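Long-range contact in dioxygenase (Pseudomonas brassicacearum, PDB 5V2D), which probably uses an iron centre to cleave the central double bond of lignin-derived stilbenes with dioxygen: residues 443-456 / 468-481. Residues are numbered along the deposited sequence; the frame is centred on the assembly and turned at random.
Sequences RSADAEEADGYVVA and LVVLDSRDMASGPI
Strands 452-456 and 468-472 pair antiparallel in a beta hairpin, and a salt-bridge network closes its open end. Arg443 meets Asp472 end-on. Its NH1 reaches Asp472 OD2 at 2.9 Å, and its NH2 reaches Asp472 OD1 at 2.8 Å. Guanidinium and carboxylate planes are 22° apart. The bend at chi3 (-50°) turns the same guanidinium so that NE and NH2 both grip Asp451 OD1. Arg474 comes to Asp451 side-on, with NH2 2.8 Å from Asp451 OD2 and NE 2.9 Å from Asp451 OD1. Asp451 OD1 therefore accepts three bonds. Arg474 lies over one face of the Arg443 guanidinium, shifted toward its rim, with the planes inclined by 33°. Arg474 CZ sits 3.4 Å above the Arg443 plane. The two carboxylates probably offset this like-charge contact. An alanine in place of Arg443 would probably leave Asp472 without its charged mate and Asp451 held by Arg474 alone within this network. The hairpin belongs to one blade of the seven-bladed beta-propeller known from carotenoid cleavage oxygenases. Strand 433-442 flanks it on one side and strand 482-486 on the other. Ser473 ties the strand end to the loop: its OG donates to Ala450 O (2.8 Å) and accepts from Gly452 N (2.9 Å). Further along, Val454 and Leu471 form a hydrogen-bonded pair. Val454 CG2 packs on Met476 SD at 4.0 Å. The Val454 side chain also touches Leu414 and Phe389 of the neighbouring sheet.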
# COMPACT_ATOMS: atom_id res chain seq x y z
N ARG A 443 17.56 2.30 -15.46
CA ARG A 443 17.86 2.31 -16.94
C ARG A 443 18.74 1.11 -17.28
O ARG A 443 18.58 0.56 -18.35
CB ARG A 443 18.56 3.63 -17.35
CG ARG A 443 18.63 3.88 -18.88
CD ARG A 443 19.22 5.24 -19.25
NE ARG A 443 18.53 6.25 -18.45
CZ ARG A 443 17.42 6.90 -18.77
NH1 ARG A 443 16.88 6.84 -19.98
NH2 ARG A 443 16.87 7.73 -17.86
N SER A 444 19.62 0.73 -16.39
CA SER A 444 20.46 -0.45 -16.57
C SER A 444 20.88 -0.80 -15.18
O SER A 444 20.68 -0.02 -14.26
CB SER A 444 21.70 -0.14 -17.42
OG SER A 444 22.53 0.86 -16.80
N ALA A 445 21.52 -1.95 -15.00
CA ALA A 445 22.00 -2.32 -13.66
C ALA A 445 23.13 -1.39 -13.17
O ALA A 445 23.36 -1.20 -11.99
CB ALA A 445 22.39 -3.79 -13.63
N ASP A 446 23.82 -0.76 -14.11
CA ASP A 446 24.81 0.31 -13.82
C ASP A 446 24.31 1.65 -13.31
O ASP A 446 25.08 2.46 -12.87
CB ASP A 446 25.51 0.66 -15.14
CG ASP A 446 26.85 -0.02 -15.23
OD1 ASP A 446 27.83 0.61 -15.65
OD2 ASP A 446 26.93 -1.21 -14.85
N ALA A 447 23.05 1.93 -13.54
CA ALA A 447 22.60 3.29 -13.55
C ALA A 447 22.72 3.91 -12.16
O ALA A 447 22.50 3.23 -11.17
CB ALA A 447 21.17 3.34 -14.04
N GLU A 448 23.04 5.19 -12.15
CA GLU A 448 23.03 5.96 -10.91
C GLU A 448 21.60 5.94 -10.30
O GLU A 448 20.59 5.56 -10.93
CB GLU A 448 23.51 7.41 -11.17
CG GLU A 448 24.98 7.91 -10.89
CD GLU A 448 26.19 6.88 -11.03
OE1 GLU A 448 26.21 5.84 -10.30
OE2 GLU A 448 27.14 7.13 -11.84
N GLU A 449 21.57 6.36 -9.03
CA GLU A 449 20.31 6.39 -8.27
C GLU A 449 19.23 7.13 -9.05
O GLU A 449 19.43 8.27 -9.48
CB GLU A 449 20.46 7.07 -6.87
CG GLU A 449 19.20 6.87 -6.04
CD GLU A 449 19.11 7.75 -4.78
OE1 GLU A 449 20.12 8.35 -4.40
OE2 GLU A 449 18.01 7.84 -4.18
N ALA A 450 18.07 6.49 -9.19
CA ALA A 450 16.85 7.12 -9.73
C ALA A 450 17.00 7.49 -11.18
O ALA A 450 16.20 8.33 -11.69
CB ALA A 450 16.39 8.35 -8.93
N ASP A 451 17.93 6.83 -11.87
CA ASP A 451 18.08 7.09 -13.32
C ASP A 451 17.43 5.93 -14.05
O ASP A 451 17.96 4.82 -14.03
CB ASP A 451 19.56 7.25 -13.68
CG ASP A 451 19.81 7.44 -15.18
OD1 ASP A 451 18.86 7.84 -15.88
OD2 ASP A 451 20.96 7.28 -15.58
N GLY A 452 16.28 6.19 -14.63
CA GLY A 452 15.54 5.17 -15.31
C GLY A 452 14.14 5.61 -15.65
O GLY A 452 13.92 6.72 -16.06
N TYR A 453 13.19 4.69 -15.49
CA TYR A 453 11.83 4.89 -15.95
C TYR A 453 10.86 4.89 -14.76
O TYR A 453 11.03 4.10 -13.83
CB TYR A 453 11.50 3.79 -16.94
CG TYR A 453 12.51 3.71 -18.07
CD1 TYR A 453 13.44 2.67 -18.15
CD2 TYR A 453 12.60 4.74 -19.02
CE1 TYR A 453 14.41 2.61 -19.14
CE2 TYR A 453 13.59 4.70 -20.00
CZ TYR A 453 14.47 3.61 -20.05
OH TYR A 453 15.41 3.52 -21.07
N VAL A 454 9.88 5.73 -14.81
CA VAL A 454 8.81 5.72 -13.81
C VAL A 454 7.56 5.25 -14.51
O VAL A 454 7.16 5.81 -15.58
CB VAL A 454 8.59 7.12 -13.28
CG1 VAL A 454 7.55 7.17 -12.20
CG2 VAL A 454 9.92 7.64 -12.67
N VAL A 455 6.90 4.24 -13.94
CA VAL A 455 5.78 3.60 -14.59
C VAL A 455 4.59 3.65 -13.62
O VAL A 455 4.73 3.35 -12.43
CB VAL A 455 6.11 2.19 -14.96
CG1 VAL A 455 4.88 1.52 -15.64
CG2 VAL A 455 7.32 2.15 -15.88
N ALA A 456 3.44 4.04 -14.11
CA ALA A 456 2.26 4.12 -13.29
C ALA A 456 1.00 4.04 -14.10
O ALA A 456 0.99 4.46 -15.26
CB ALA A 456 2.22 5.46 -12.52
N LEU A 468 -1.18 2.52 -18.98
CA LEU A 468 -0.01 2.41 -18.16
C LEU A 468 1.07 3.35 -18.80
O LEU A 468 1.49 3.12 -19.97
CB LEU A 468 0.48 1.00 -18.18
CG LEU A 468 1.57 0.63 -17.20
CD1 LEU A 468 1.11 0.83 -15.77
CD2 LEU A 468 2.00 -0.83 -17.47
N VAL A 469 1.44 4.42 -18.10
CA VAL A 469 2.38 5.40 -18.68
C VAL A 469 3.82 5.13 -18.24
O VAL A 469 4.06 4.66 -17.11
CB VAL A 469 2.00 6.85 -18.37
CG1 VAL A 469 0.68 7.14 -19.07
CG2 VAL A 469 1.99 7.19 -16.90
N VAL A 470 4.75 5.41 -19.14
CA VAL A 470 6.15 5.27 -18.86
C VAL A 470 6.86 6.60 -19.08
O VAL A 470 6.84 7.14 -20.19
CB VAL A 470 6.77 4.22 -19.80
CG1 VAL A 470 8.25 4.04 -19.43
CG2 VAL A 470 6.01 2.87 -19.76
N LEU A 471 7.46 7.15 -18.03
CA LEU A 471 8.19 8.45 -18.08
C LEU A 471 9.64 8.19 -17.84
O LEU A 471 10.06 7.16 -17.25
CB LEU A 471 7.67 9.44 -17.03
CG LEU A 471 6.33 10.07 -17.35
CD1 LEU A 471 5.14 9.07 -17.24
CD2 LEU A 471 6.12 11.26 -16.42
N ASP A 472 10.45 9.13 -18.35
CA ASP A 472 11.90 9.04 -18.18
C ASP A 472 12.22 9.91 -17.02
O ASP A 472 11.83 11.10 -17.05
CB ASP A 472 12.62 9.57 -19.48
CG ASP A 472 14.10 9.24 -19.46
OD1 ASP A 472 14.82 9.52 -18.47
OD2 ASP A 472 14.57 8.60 -20.44
N SER A 473 12.95 9.40 -16.02
CA SER A 473 13.25 10.16 -14.79
C SER A 473 14.10 11.42 -15.05
O SER A 473 14.03 12.36 -14.26
CB SER A 473 14.03 9.36 -13.76
OG SER A 473 15.29 8.91 -14.23
N ARG A 474 14.83 11.40 -16.18
CA ARG A 474 15.62 12.58 -16.60
C ARG A 474 14.80 13.76 -17.02
O ARG A 474 15.35 14.87 -17.06
CB ARG A 474 16.53 12.21 -17.78
CG ARG A 474 17.68 11.36 -17.25
CD ARG A 474 18.47 10.83 -18.38
NE ARG A 474 19.42 9.84 -17.89
CZ ARG A 474 20.35 9.26 -18.68
NH1 ARG A 474 20.47 9.61 -19.97
NH2 ARG A 474 21.19 8.36 -18.20
N ASP A 475 13.52 13.55 -17.35
CA ASP A 475 12.66 14.63 -17.70
C ASP A 475 11.19 14.30 -17.49
O ASP A 475 10.50 13.93 -18.48
CB ASP A 475 12.94 14.99 -19.19
CG ASP A 475 12.13 16.18 -19.68
OD1 ASP A 475 11.37 16.84 -18.89
OD2 ASP A 475 12.26 16.38 -20.91
N MET A 476 10.69 14.43 -16.27
CA MET A 476 9.34 14.06 -15.98
C MET A 476 8.36 15.04 -16.58
O MET A 476 7.31 14.65 -17.08
CB MET A 476 9.10 14.05 -14.46
CG MET A 476 10.08 13.09 -13.70
SD MET A 476 9.52 11.41 -13.90
CE MET A 476 7.99 11.46 -12.85
N ALA A 477 8.70 16.34 -16.60
CA ALA A 477 7.71 17.34 -17.04
C ALA A 477 7.34 17.17 -18.50
O ALA A 477 6.27 17.59 -18.94
CB ALA A 477 8.23 18.77 -16.76
N SER A 478 8.22 16.57 -19.27
CA SER A 478 7.92 16.28 -20.64
C SER A 478 6.84 15.16 -20.85
O SER A 478 6.35 14.95 -21.96
CB SER A 478 9.23 15.90 -21.29
OG SER A 478 8.96 15.38 -22.50
N GLY A 479 6.49 14.43 -19.81
CA GLY A 479 5.46 13.41 -19.94
C GLY A 479 5.93 12.11 -20.52
O GLY A 479 7.15 11.86 -20.66
N PRO A 480 4.96 11.21 -20.78
CA PRO A 480 5.26 9.85 -21.11
C PRO A 480 6.13 9.71 -22.37
O PRO A 480 5.89 10.43 -23.32
CB PRO A 480 3.91 9.26 -21.41
CG PRO A 480 2.96 10.06 -20.57
CD PRO A 480 3.54 11.42 -20.48
N ILE A 481 7.15 8.86 -22.33
CA ILE A 481 7.78 8.45 -23.53
C ILE A 481 6.94 7.36 -24.22
O ILE A 481 7.07 7.14 -25.41
CB ILE A 481 9.23 7.97 -23.27
CG1 ILE A 481 9.27 6.69 -22.41
CG2 ILE A 481 10.02 9.18 -22.77
CD1 ILE A 481 10.64 6.24 -22.07